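Local coordinates for protein YcaO (Methanopyrus kandleri, PDB 6CIB) that binds ADP and magnesium and probably uses ATP to activate a peptide backbone amide for thioamidation, at residues Glu9-Phe14 against Ala157-Leu162; Glu78-Ala83 against Val344-Val349; Glu112-Val117 against Glu131-Trp136; Leu163-Arg168 against Val349-Ala354. All blocks are in the same frame, centred on the assembly; numbering follows the deposited sequence.

Contact 1: residues Glu9-Phe14 against Ala157-Leu162. With ADP (adenosine-5'-diphosphate), chain G.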
# COMPACT_ATOMS: atom_id res chain seq x y z
N GLU A 9 -11.76 6.36 -0.97
CA GLU A 9 -10.68 5.37 -0.98
C GLU A 9 -9.32 5.96 -0.63
O GLU A 9 -8.43 5.23 -0.20
CB GLU A 9 -10.56 4.69 -2.35
CG GLU A 9 -11.75 3.83 -2.75
CD GLU A 9 -12.88 4.63 -3.36
OE1 GLU A 9 -12.77 5.87 -3.49
OE2 GLU A 9 -13.89 4.01 -3.72
N GLY A 10 -9.15 7.26 -0.84
CA GLY A 10 -7.91 7.99 -0.55
C GLY A 10 -8.16 9.49 -0.61
O GLY A 10 -9.28 9.92 -0.91
N PHE A 11 -7.12 10.28 -0.33
CA PHE A 11 -7.22 11.75 -0.28
C PHE A 11 -6.81 12.36 -1.61
O PHE A 11 -5.64 12.30 -2.01
CB PHE A 11 -6.36 12.30 0.87
CG PHE A 11 -6.70 11.72 2.21
CD1 PHE A 11 -7.79 12.21 2.95
CD2 PHE A 11 -5.93 10.68 2.74
CE1 PHE A 11 -8.10 11.66 4.19
CE2 PHE A 11 -6.23 10.13 3.97
CZ PHE A 11 -7.31 10.62 4.70
N ARG A 12 -7.78 12.93 -2.30
CA ARG A 12 -7.63 13.33 -3.70
C ARG A 12 -8.06 14.77 -3.97
O ARG A 12 -9.04 15.26 -3.39
CB ARG A 12 -8.39 12.36 -4.62
CG ARG A 12 -8.03 10.88 -4.48
CD ARG A 12 -6.57 10.60 -4.87
NE ARG A 12 -6.17 9.23 -4.55
CZ ARG A 12 -4.97 8.71 -4.81
NH1 ARG A 12 -4.02 9.43 -5.41
NH2 ARG A 12 -4.71 7.46 -4.46
N ALA A 13 -7.32 15.43 -4.85
CA ALA A 13 -7.57 16.83 -5.23
C ALA A 13 -8.56 16.95 -6.40
O ALA A 13 -8.96 18.06 -6.76
CB ALA A 13 -6.25 17.51 -5.57
N PHE A 14 -8.94 15.80 -6.97
CA PHE A 14 -9.87 15.72 -8.09
C PHE A 14 -10.89 14.62 -7.84
O PHE A 14 -10.61 13.63 -7.14
CB PHE A 14 -9.11 15.46 -9.41
CG PHE A 14 -8.09 16.52 -9.74
CD1 PHE A 14 -6.78 16.43 -9.25
CD2 PHE A 14 -8.45 17.62 -10.53
CE1 PHE A 14 -5.85 17.43 -9.53
CE2 PHE A 14 -7.51 18.61 -10.82
CZ PHE A 14 -6.21 18.52 -10.32
N ALA A 157 0.39 11.24 -4.00
CA ALA A 157 1.29 10.08 -4.06
C ALA A 157 2.10 9.91 -2.77
O ALA A 157 2.25 8.79 -2.28
CB ALA A 157 2.21 10.20 -5.27
N VAL A 158 2.60 11.02 -2.22
CA VAL A 158 3.33 10.98 -0.93
C VAL A 158 2.45 10.45 0.21
O VAL A 158 2.86 9.53 0.92
CB VAL A 158 3.99 12.33 -0.56
CG1 VAL A 158 4.62 12.28 0.83
CG2 VAL A 158 5.07 12.67 -1.57
N ILE A 159 1.25 10.99 0.34
CA ILE A 159 0.27 10.53 1.35
C ILE A 159 0.01 9.02 1.19
O ILE A 159 0.12 8.28 2.17
CB ILE A 159 -1.05 11.33 1.30
CG1 ILE A 159 -0.82 12.78 1.77
CG2 ILE A 159 -2.15 10.66 2.13
CD1 ILE A 159 -1.87 13.77 1.29
N GLN A 160 -0.33 8.60 -0.03
CA GLN A 160 -0.63 7.20 -0.33
C GLN A 160 0.55 6.27 -0.02
O GLN A 160 0.38 5.25 0.65
CB GLN A 160 -1.08 7.05 -1.79
CG GLN A 160 -1.63 5.67 -2.17
CD GLN A 160 -3.10 5.49 -1.80
OE1 GLN A 160 -3.74 6.39 -1.25
NE2 GLN A 160 -3.64 4.31 -2.11
N GLY A 161 1.74 6.63 -0.52
CA GLY A 161 2.97 5.86 -0.28
C GLY A 161 3.36 5.72 1.18
O GLY A 161 3.77 4.65 1.61
N LEU A 162 3.20 6.81 1.94
CA LEU A 162 3.54 6.84 3.37
C LEU A 162 2.57 6.01 4.21
O LEU A 162 3.00 5.23 5.06
CB LEU A 162 3.58 8.28 3.88
CG LEU A 162 4.20 8.58 5.24
CD1 LEU A 162 5.66 8.14 5.29
CD2 LEU A 162 4.08 10.07 5.52
PB ADP G . -3.37 1.05 -3.29
O1B ADP G . -2.46 2.26 -3.39
O2B ADP G . -3.59 0.55 -1.88
O3B ADP G . -3.08 -0.05 -4.29
PA ADP G . -5.56 1.86 -5.00
O1A ADP G . -6.71 2.77 -4.65
O2A ADP G . -5.92 0.52 -5.59
O3A ADP G . -4.82 1.66 -3.61
O5' ADP G . -4.57 2.66 -5.98
C5' ADP G . -3.65 2.09 -6.93
C4' ADP G . -2.75 3.20 -7.50
O4' ADP G . -3.56 4.21 -8.13
C3' ADP G . -1.96 3.96 -6.42
O3' ADP G . -0.73 4.45 -6.98
C2' ADP G . -2.86 5.14 -6.09
O2' ADP G . -2.14 6.23 -5.51
C1' ADP G . -3.46 5.47 -7.45
N9 ADP G . -4.81 6.07 -7.36
C8 ADP G . -5.91 5.46 -6.87
N7 ADP G . -6.98 6.27 -6.93
C5 ADP G . -6.59 7.42 -7.50
C6 ADP G . -7.25 8.70 -7.86
N6 ADP G . -8.57 8.88 -7.63
N1 ADP G . -6.48 9.66 -8.43
C2 ADP G . -5.16 9.48 -8.67
N3 ADP G . -4.50 8.34 -8.37
C4 ADP G . -5.15 7.29 -7.79
O HOH W 1 -4.60 8.71 0.09
O HOH W 2 -6.52 5.21 -3.27
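Phe11 and Ile159 make the apolar part of this contact. Phe11 CD2 lies 3.8 Å from Ile159 CG2, and the two side chains cross at about a right angle. The methyl meets the ring obliquely. Ile159 CG2 stands anti to the backbone N (chi1 -69° for CG1), which turns this branch to the loop.

The polar part runs through ADP and water. One face of the Arg12 guanidinium lies over the adenine, with ADP C4 3.2 Å above its plane and offset toward the rim. At the edge of the same group, in its plane, Arg12 NH2 donates to ADP O2' at 3.0 Å, with an N-H...O angle of 166°. Gln160 NE2 gives a nearly straight bond to ADP O1B at 2.7 Å. One side chain thus holds the ribose and base, the other the beta-phosphate. Arg12 NH2 and Gln160 OE1 are 3.5 Å apart and form no hydrogen bond.

Two waters link the segments. One accepts from Phe11 N and donates to Gln160 OE1 at 2.8 Å. The other accepts from Arg12 NH2, accepts weakly from Gln160 NE2 and donates to ADP O1A. Arg12 NH1 also forms a salt bridge with Glu156, which probably helps to fix the turn of the guanidinium. With an alanine in place of Arg12, one adenine face is likely to lose its cover, O2' this donor and Glu156 its charged partner. The arrangement belongs to the nucleotide pocket of the YcaO fold, where a loop and helix 154-177 grip ADP together.

Contact 2: residues Glu78-Ala83 against Val344-Val349. With MG (magnesium ion), chain H; ADP (adenosine-5'-diphosphate), chain G.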
# COMPACT_ATOMS: atom_id res chain seq x y z
N GLU A 78 -2.25 2.20 -11.13
CA GLU A 78 -1.44 1.04 -10.75
C GLU A 78 -0.47 0.68 -11.88
O GLU A 78 0.73 0.49 -11.64
CB GLU A 78 -2.35 -0.14 -10.40
CG GLU A 78 -1.64 -1.45 -10.04
CD GLU A 78 -1.19 -1.52 -8.60
OE1 GLU A 78 -1.95 -1.10 -7.70
OE2 GLU A 78 -0.07 -2.02 -8.36
N CYS A 79 -0.99 0.58 -13.11
CA CYS A 79 -0.15 0.36 -14.29
C CYS A 79 0.91 1.46 -14.47
O CYS A 79 2.05 1.15 -14.78
CB CYS A 79 -1.00 0.22 -15.55
SG CYS A 79 -2.04 -1.25 -15.50
N VAL A 80 0.52 2.71 -14.23
CA VAL A 80 1.41 3.87 -14.40
C VAL A 80 2.57 3.84 -13.39
O VAL A 80 3.73 3.98 -13.79
CB VAL A 80 0.64 5.22 -14.34
CG1 VAL A 80 1.60 6.40 -14.23
CG2 VAL A 80 -0.21 5.41 -15.59
N GLU A 81 2.26 3.62 -12.10
CA GLU A 81 3.30 3.55 -11.08
C GLU A 81 4.31 2.44 -11.36
O GLU A 81 5.51 2.63 -11.13
CB GLU A 81 2.71 3.45 -9.65
CG GLU A 81 2.14 2.10 -9.27
CD GLU A 81 1.81 1.97 -7.79
OE1 GLU A 81 1.06 2.81 -7.27
OE2 GLU A 81 2.28 1.01 -7.15
N ARG A 82 3.84 1.29 -11.86
CA ARG A 82 4.73 0.17 -12.18
C ARG A 82 5.67 0.48 -13.35
O ARG A 82 6.84 0.11 -13.31
CB ARG A 82 3.94 -1.13 -12.42
CG ARG A 82 3.28 -1.71 -11.17
CD ARG A 82 4.28 -2.17 -10.11
NE ARG A 82 4.95 -3.41 -10.50
CZ ARG A 82 4.50 -4.64 -10.21
NH1 ARG A 82 3.39 -4.79 -9.51
NH2 ARG A 82 5.18 -5.70 -10.61
N ALA A 83 5.17 1.19 -14.36
CA ALA A 83 6.01 1.64 -15.48
C ALA A 83 7.05 2.66 -15.01
O ALA A 83 8.21 2.61 -15.41
CB ALA A 83 5.17 2.20 -16.60
N VAL A 344 2.78 12.43 -15.02
CA VAL A 344 2.02 11.85 -13.91
C VAL A 344 2.94 11.75 -12.70
O VAL A 344 3.94 11.03 -12.76
CB VAL A 344 1.45 10.45 -14.23
CG1 VAL A 344 0.65 9.92 -13.04
CG2 VAL A 344 0.59 10.46 -15.49
N PRO A 345 2.62 12.47 -11.61
CA PRO A 345 3.40 12.36 -10.38
C PRO A 345 3.43 10.94 -9.83
O PRO A 345 2.38 10.35 -9.58
CB PRO A 345 2.67 13.30 -9.41
CG PRO A 345 1.98 14.29 -10.29
CD PRO A 345 1.60 13.53 -11.53
N VAL A 346 4.64 10.38 -9.72
CA VAL A 346 4.87 9.08 -9.06
C VAL A 346 6.01 9.28 -8.07
O VAL A 346 6.98 9.98 -8.37
CB VAL A 346 5.21 7.93 -10.06
CG1 VAL A 346 5.43 6.60 -9.34
CG2 VAL A 346 4.11 7.76 -11.11
N VAL A 347 5.88 8.68 -6.89
CA VAL A 347 6.95 8.69 -5.90
C VAL A 347 7.22 7.30 -5.32
O VAL A 347 6.35 6.41 -5.34
CB VAL A 347 6.72 9.68 -4.72
CG1 VAL A 347 6.51 11.11 -5.21
CG2 VAL A 347 5.58 9.24 -3.80
N ARG A 348 8.44 7.15 -4.80
CA ARG A 348 8.76 6.08 -3.90
C ARG A 348 9.06 6.69 -2.52
O ARG A 348 9.95 7.53 -2.38
CB ARG A 348 9.95 5.27 -4.41
CG ARG A 348 10.19 3.98 -3.66
CD ARG A 348 9.25 2.88 -4.15
NE ARG A 348 9.28 1.73 -3.25
CZ ARG A 348 10.13 0.71 -3.33
NH1 ARG A 348 11.04 0.65 -4.31
NH2 ARG A 348 10.06 -0.27 -2.44
N VAL A 349 8.27 6.28 -1.53
CA VAL A 349 8.47 6.67 -0.13
C VAL A 349 9.16 5.52 0.56
O VAL A 349 8.71 4.37 0.47
CB VAL A 349 7.13 6.99 0.57
CG1 VAL A 349 7.32 7.25 2.06
CG2 VAL A 349 6.46 8.19 -0.10
MG MG H . 1.18 1.48 -4.85
PB ADP G . -3.37 1.05 -3.29
O1B ADP G . -2.46 2.26 -3.39
O2B ADP G . -3.59 0.55 -1.88
O3B ADP G . -3.08 -0.05 -4.29
PA ADP G . -5.56 1.86 -5.00
O1A ADP G . -6.71 2.77 -4.65
O2A ADP G . -5.92 0.52 -5.59
O3A ADP G . -4.82 1.66 -3.61
O5' ADP G . -4.57 2.66 -5.98
C5' ADP G . -3.65 2.09 -6.93
C4' ADP G . -2.75 3.20 -7.50
O4' ADP G . -3.56 4.21 -8.13
C3' ADP G . -1.96 3.96 -6.42
O3' ADP G . -0.73 4.45 -6.98
C2' ADP G . -2.86 5.14 -6.09
O2' ADP G . -2.14 6.23 -5.51
C1' ADP G . -3.46 5.47 -7.45
N9 ADP G . -4.81 6.07 -7.36
C8 ADP G . -5.91 5.46 -6.87
N7 ADP G . -6.98 6.27 -6.93
C5 ADP G . -6.59 7.42 -7.50
C6 ADP G . -7.25 8.70 -7.86
N6 ADP G . -8.57 8.88 -7.63
N1 ADP G . -6.48 9.66 -8.43
C2 ADP G . -5.16 9.48 -8.67
N3 ADP G . -4.50 8.34 -8.37
C4 ADP G . -5.15 7.29 -7.79
O HOH W 3 -0.42 0.01 -5.45
O HOH W 4 0.08 2.72 -3.37
O HOH W 5 2.51 -0.00 -3.88
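Val80 and Glu81 carry this contact to Val344 and Val346, but the segment begins with Glu78 at the nucleotide. Glu78 OE1 is 2.9 Å from the oxygen of a magnesium-bound water that also lies near ADP O3B.

Val80 follows on the strand side of the helix. Its CG1 meets Val344 CG1 tip to tip at 3.8 Å. The same methyl lies 4.2 Å from Val346 CG2. CG1 is anti to the backbone N (chi1 168°), which carries it out to both valines.

Glu81 has two roles. Its backbone side packs on the strand, with CA 4.1 Å from Val346 CG1. Its carboxylate leads away to the site. Glu81 OE2 is 2.6 Å from magnesium, a longer link than those of the three waters on the metal, which Leu148 O also binds. Glu81 OE1 accepts from ADP O3' in a very short hydrogen bond of 2.4 Å, whose exact length is doubtful. The carboxylate faces both metal and ribose.

Beyond Glu81, Arg82 turns from the strand, and its side chain touches His134. On the strand side, Val346 also touches Leu148 and Ala150 of strand 148-150. The contact thus lays helix 68-85 against the start of strand 346-351, where strand 148-150 runs antiparallel beside it. Strands 45-54 and 57-64 meet other sides of the helix.

Contact 3: residues Glu112-Val117 against Glu131-Trp136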
# COMPACT_ATOMS: atom_id res chain seq x y z
N GLU A 112 24.86 1.80 -7.38
CA GLU A 112 23.84 2.61 -8.05
C GLU A 112 22.93 3.30 -7.03
O GLU A 112 22.40 2.65 -6.13
CB GLU A 112 22.98 1.75 -8.98
CG GLU A 112 23.64 1.35 -10.29
CD GLU A 112 24.65 0.22 -10.14
OE1 GLU A 112 24.37 -0.75 -9.41
OE2 GLU A 112 25.73 0.32 -10.76
N TRP A 113 22.77 4.61 -7.19
CA TRP A 113 21.99 5.43 -6.27
C TRP A 113 21.01 6.29 -7.03
O TRP A 113 21.21 6.58 -8.21
CB TRP A 113 22.91 6.35 -5.46
CG TRP A 113 23.97 5.64 -4.69
CD1 TRP A 113 25.20 5.24 -5.15
CD2 TRP A 113 23.91 5.22 -3.32
NE1 TRP A 113 25.90 4.61 -4.15
CE2 TRP A 113 25.14 4.59 -3.02
CE3 TRP A 113 22.93 5.33 -2.31
CZ2 TRP A 113 25.42 4.05 -1.75
CZ3 TRP A 113 23.22 4.80 -1.05
CH2 TRP A 113 24.45 4.17 -0.78
N VAL A 114 19.94 6.69 -6.33
CA VAL A 114 19.02 7.74 -6.79
C VAL A 114 18.86 8.79 -5.69
O VAL A 114 18.71 8.45 -4.51
CB VAL A 114 17.63 7.18 -7.20
CG1 VAL A 114 16.84 8.23 -7.96
CG2 VAL A 114 17.76 5.93 -8.06
N GLU A 115 18.91 10.06 -6.08
CA GLU A 115 18.76 11.18 -5.15
C GLU A 115 17.31 11.33 -4.68
O GLU A 115 16.40 11.52 -5.49
CB GLU A 115 19.24 12.47 -5.81
CG GLU A 115 19.55 13.60 -4.85
CD GLU A 115 19.66 14.95 -5.55
OE1 GLU A 115 20.22 15.00 -6.66
OE2 GLU A 115 19.19 15.96 -4.99
N GLY A 116 17.12 11.21 -3.37
CA GLY A 116 15.84 11.50 -2.74
C GLY A 116 15.88 12.76 -1.89
O GLY A 116 16.88 13.49 -1.89
N VAL A 117 14.78 13.03 -1.19
CA VAL A 117 14.71 14.13 -0.23
C VAL A 117 14.29 13.59 1.14
O VAL A 117 13.32 12.83 1.24
CB VAL A 117 13.74 15.27 -0.68
CG1 VAL A 117 13.97 16.53 0.16
CG2 VAL A 117 13.93 15.62 -2.15
N GLU A 131 16.37 0.07 -3.69
CA GLU A 131 15.37 0.59 -2.78
C GLU A 131 14.43 1.60 -3.46
O GLU A 131 13.58 2.21 -2.80
CB GLU A 131 16.04 1.23 -1.55
CG GLU A 131 16.72 0.26 -0.61
CD GLU A 131 15.79 -0.82 -0.09
OE1 GLU A 131 14.64 -0.51 0.29
OE2 GLU A 131 16.22 -1.99 -0.05
N VAL A 132 14.58 1.76 -4.77
CA VAL A 132 13.75 2.69 -5.52
C VAL A 132 12.99 1.95 -6.62
O VAL A 132 11.76 2.03 -6.71
CB VAL A 132 14.60 3.86 -6.10
CG1 VAL A 132 13.75 4.77 -6.98
CG2 VAL A 132 15.24 4.68 -5.00
N PHE A 133 13.75 1.22 -7.44
CA PHE A 133 13.22 0.62 -8.65
C PHE A 133 12.66 -0.78 -8.43
O PHE A 133 12.92 -1.41 -7.40
CB PHE A 133 14.29 0.59 -9.76
CG PHE A 133 14.79 1.95 -10.18
CD1 PHE A 133 13.91 2.91 -10.70
CD2 PHE A 133 16.14 2.27 -10.07
CE1 PHE A 133 14.38 4.16 -11.10
CE2 PHE A 133 16.61 3.51 -10.47
CZ PHE A 133 15.73 4.46 -10.98
N HIS A 134 11.87 -1.23 -9.41
CA HIS A 134 11.37 -2.60 -9.48
C HIS A 134 11.06 -2.93 -10.94
O HIS A 134 10.30 -2.20 -11.57
CB HIS A 134 10.12 -2.79 -8.62
CG HIS A 134 9.62 -4.19 -8.59
ND1 HIS A 134 10.31 -5.21 -7.96
CD2 HIS A 134 8.52 -4.77 -9.13
CE1 HIS A 134 9.65 -6.34 -8.10
NE2 HIS A 134 8.56 -6.10 -8.81
N PRO A 135 11.64 -4.03 -11.48
CA PRO A 135 12.56 -4.95 -10.79
C PRO A 135 14.02 -4.53 -10.87
O PRO A 135 14.48 -4.03 -11.90
CB PRO A 135 12.35 -6.28 -11.54
CG PRO A 135 11.86 -5.89 -12.90
CD PRO A 135 11.38 -4.46 -12.87
N TRP A 136 14.74 -4.71 -9.76
CA TRP A 136 16.19 -4.53 -9.72
C TRP A 136 16.80 -5.80 -9.13
O TRP A 136 16.44 -6.22 -8.02
CB TRP A 136 16.56 -3.29 -8.90
CG TRP A 136 18.01 -2.95 -8.98
CD1 TRP A 136 19.03 -3.54 -8.28
CD2 TRP A 136 18.61 -1.96 -9.81
NE1 TRP A 136 20.23 -2.97 -8.63
CE2 TRP A 136 20.00 -2.00 -9.56
CE3 TRP A 136 18.11 -1.04 -10.74
CZ2 TRP A 136 20.90 -1.15 -10.22
CZ3 TRP A 136 19.00 -0.19 -11.38
CH2 TRP A 136 20.38 -0.25 -11.12
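Val114 of strand 113-118 packs on Val132 and Phe133 in the loop that follows strand 124-128, the neighbouring edge strand of the five-stranded antiparallel sheet. The loop folds back over the sheet. Val114 CG2 is 3.6 Å from Phe133 CE2 and 3.8 Å from Phe133 CZ. It approaches the ring obliquely, and the side chains cross at about a right angle. Val114 CG2 is anti to the carbonyl carbon (chi1 -167° for CG1), which places it against the ring. Val114 CB lies 4.1 Å from Val132 CG2. Val132 CG1 in turn sits over the centre of the Phe133 ring, and Val335 of strand 332-336 touches both valines.

Just before the strand, Glu112 meets the indole of Trp136 at its edge. Glu112 OE1 is 3.6 Å from Trp136 CZ2, and Glu112 CG is 3.7 Å from Trp136 CH2. The carboxylate and ring planes are 32° apart. Glu112 OE2 forms a salt bridge with Arg94. Shortened to an alanine, the Glu112 side chain is likely to leave Arg94 without this charge partner and a gap beside the indole. No hydrogen bond joins the two segments. The loop is held here by apolar packing, and the C-H rim of the indole probably suits the carboxylate beside it.

Contact 4: residues Leu163-Arg168 against Val349-Ala354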
# COMPACT_ATOMS: atom_id res chain seq x y z
N LEU A 163 1.27 6.17 3.95
CA LEU A 163 0.25 5.34 4.57
C LEU A 163 0.47 3.85 4.32
O LEU A 163 0.33 3.05 5.24
CB LEU A 163 -1.17 5.79 4.16
CG LEU A 163 -1.64 7.14 4.77
CD1 LEU A 163 -3.00 7.54 4.22
CD2 LEU A 163 -1.66 7.13 6.30
N GLU A 164 0.84 3.49 3.08
CA GLU A 164 1.19 2.11 2.75
C GLU A 164 2.35 1.57 3.60
O GLU A 164 2.30 0.44 4.09
CB GLU A 164 1.50 1.99 1.26
CG GLU A 164 1.80 0.58 0.79
CD GLU A 164 1.86 0.51 -0.72
OE1 GLU A 164 2.98 0.59 -1.27
OE2 GLU A 164 0.78 0.43 -1.35
N VAL A 165 3.40 2.38 3.76
CA VAL A 165 4.56 2.02 4.59
C VAL A 165 4.15 1.78 6.06
O VAL A 165 4.59 0.80 6.68
CB VAL A 165 5.73 3.04 4.47
CG1 VAL A 165 6.85 2.72 5.46
CG2 VAL A 165 6.31 3.05 3.05
N VAL A 166 3.29 2.65 6.60
CA VAL A 166 2.75 2.48 7.97
C VAL A 166 1.93 1.20 8.06
O VAL A 166 2.09 0.43 9.02
CB VAL A 166 1.93 3.72 8.41
CG1 VAL A 166 1.30 3.50 9.79
CG2 VAL A 166 2.81 4.95 8.43
N GLU A 167 1.10 0.96 7.05
CA GLU A 167 0.26 -0.23 6.96
C GLU A 167 1.08 -1.52 7.05
O GLU A 167 0.76 -2.42 7.85
CB GLU A 167 -0.55 -0.16 5.66
CG GLU A 167 -1.38 -1.37 5.33
CD GLU A 167 -1.82 -1.38 3.88
OE1 GLU A 167 -2.60 -0.50 3.48
OE2 GLU A 167 -1.39 -2.29 3.14
N ARG A 168 2.13 -1.61 6.24
CA ARG A 168 2.98 -2.80 6.23
C ARG A 168 3.87 -2.90 7.47
O ARG A 168 4.23 -4.01 7.87
CB ARG A 168 3.82 -2.88 4.94
CG ARG A 168 3.00 -2.68 3.68
CD ARG A 168 2.50 -3.97 3.07
NE ARG A 168 1.45 -3.73 2.07
CZ ARG A 168 1.65 -3.32 0.82
NH1 ARG A 168 2.87 -3.04 0.35
NH2 ARG A 168 0.60 -3.17 0.02
N VAL A 349 8.27 6.28 -1.53
CA VAL A 349 8.47 6.67 -0.13
C VAL A 349 9.16 5.52 0.56
O VAL A 349 8.71 4.37 0.47
CB VAL A 349 7.13 6.99 0.57
CG1 VAL A 349 7.32 7.25 2.06
CG2 VAL A 349 6.46 8.19 -0.10
N ARG A 350 10.28 5.82 1.21
CA ARG A 350 10.97 4.86 2.06
C ARG A 350 11.06 5.43 3.48
O ARG A 350 11.37 6.61 3.66
CB ARG A 350 12.39 4.54 1.55
CG ARG A 350 12.54 4.24 0.06
CD ARG A 350 11.76 3.01 -0.40
NE ARG A 350 12.25 1.77 0.20
CZ ARG A 350 11.50 0.91 0.89
NH1 ARG A 350 10.19 1.12 1.05
NH2 ARG A 350 12.06 -0.19 1.40
N VAL A 351 10.76 4.59 4.47
CA VAL A 351 10.96 4.96 5.87
C VAL A 351 12.02 3.98 6.39
O VAL A 351 11.77 2.77 6.48
CB VAL A 351 9.63 4.93 6.67
CG1 VAL A 351 9.84 5.36 8.12
CG2 VAL A 351 8.59 5.84 6.02
N THR A 352 13.21 4.52 6.71
CA THR A 352 14.44 3.71 6.83
C THR A 352 14.44 2.63 7.90
O THR A 352 15.12 1.61 7.75
CB THR A 352 15.72 4.55 7.00
OG1 THR A 352 15.63 5.32 8.21
CG2 THR A 352 15.94 5.48 5.80
N GLY A 353 13.67 2.84 8.97
CA GLY A 353 13.54 1.84 10.03
C GLY A 353 12.13 1.29 10.23
O GLY A 353 11.86 0.67 11.25
N ALA A 354 11.24 1.52 9.26
CA ALA A 354 9.91 0.87 9.27
C ALA A 354 10.08 -0.59 8.88
O ALA A 354 10.92 -0.91 8.04
CB ALA A 354 8.94 1.56 8.32
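Val165 is the tight centre of this contact and meets three residues of the strand and the turn after it. Val165 CG1 lies 3.6 Å from Val351 CG2 and 3.7 Å from Ala354 CB. Val165 CG1 stands anti to its backbone N (chi1 174°), which points it between the strand end and the turn. The side chains of Val165 and Val351 cross obliquely. The type I turn from Val351 to Ala354 brings the alanine methyl back to the helix. Its backbone bond from Ala354 N to Val351 O measures 3.1 Å.

The looser part lies toward Val349. Val165 CG2 is 3.8 Å from Val349 O, and its distance to Val349 CG1 is 4.4 Å. Leu162, one turn earlier on the helix, also touches Val349 and Val351.

The polar residues of the helix lie away from this patch. Arg168 NE makes a weak hydrogen bond to Glu167 OE2 at 3.4 Å, within a salt bridge. Arg168 NH2 has a longer, charge-only pairing with Glu164 OE2 at 3.9 Å, with that oxygen well out of the guanidinium plane. Arg168 is partly exposed. Glu164 OE1 accepts from Gly147 N. Glu164 binds magnesium in a structure of this protein, although no metal is bound to it here. Between the segments the contact is van der Waals packing of methyl groups, one of them against a backbone carbonyl, with no hydrogen bond. The helix charges form a separate network that includes the metal-binding Glu164.

How the contacts relate
Contacts 1 and 4 share helix 154-177, while contacts 2 and 4 share strand 346-351 and Val349. Contacts 1 and 2 lie about 12 Å apart between centres and both touch ADP. They also meet directly, where Ala157 and Val158 pack on Val347. Contact 3 lies farther out, its centre about 21 Å from that of contact 1. It meets contact 2 through Arg348 and Val132, and contact 4 through the Glu131-Arg350 salt bridge. Along the chain, contact 3 falls between the two segments of contact 1 and also between those of contact 2. Contact 2 crosses contacts 1 and 4. Contacts 1 and 2 thus reach the nucleotide, contact 4 holds Glu164 beside the site, and contact 3 lies toward outer strand 124-128.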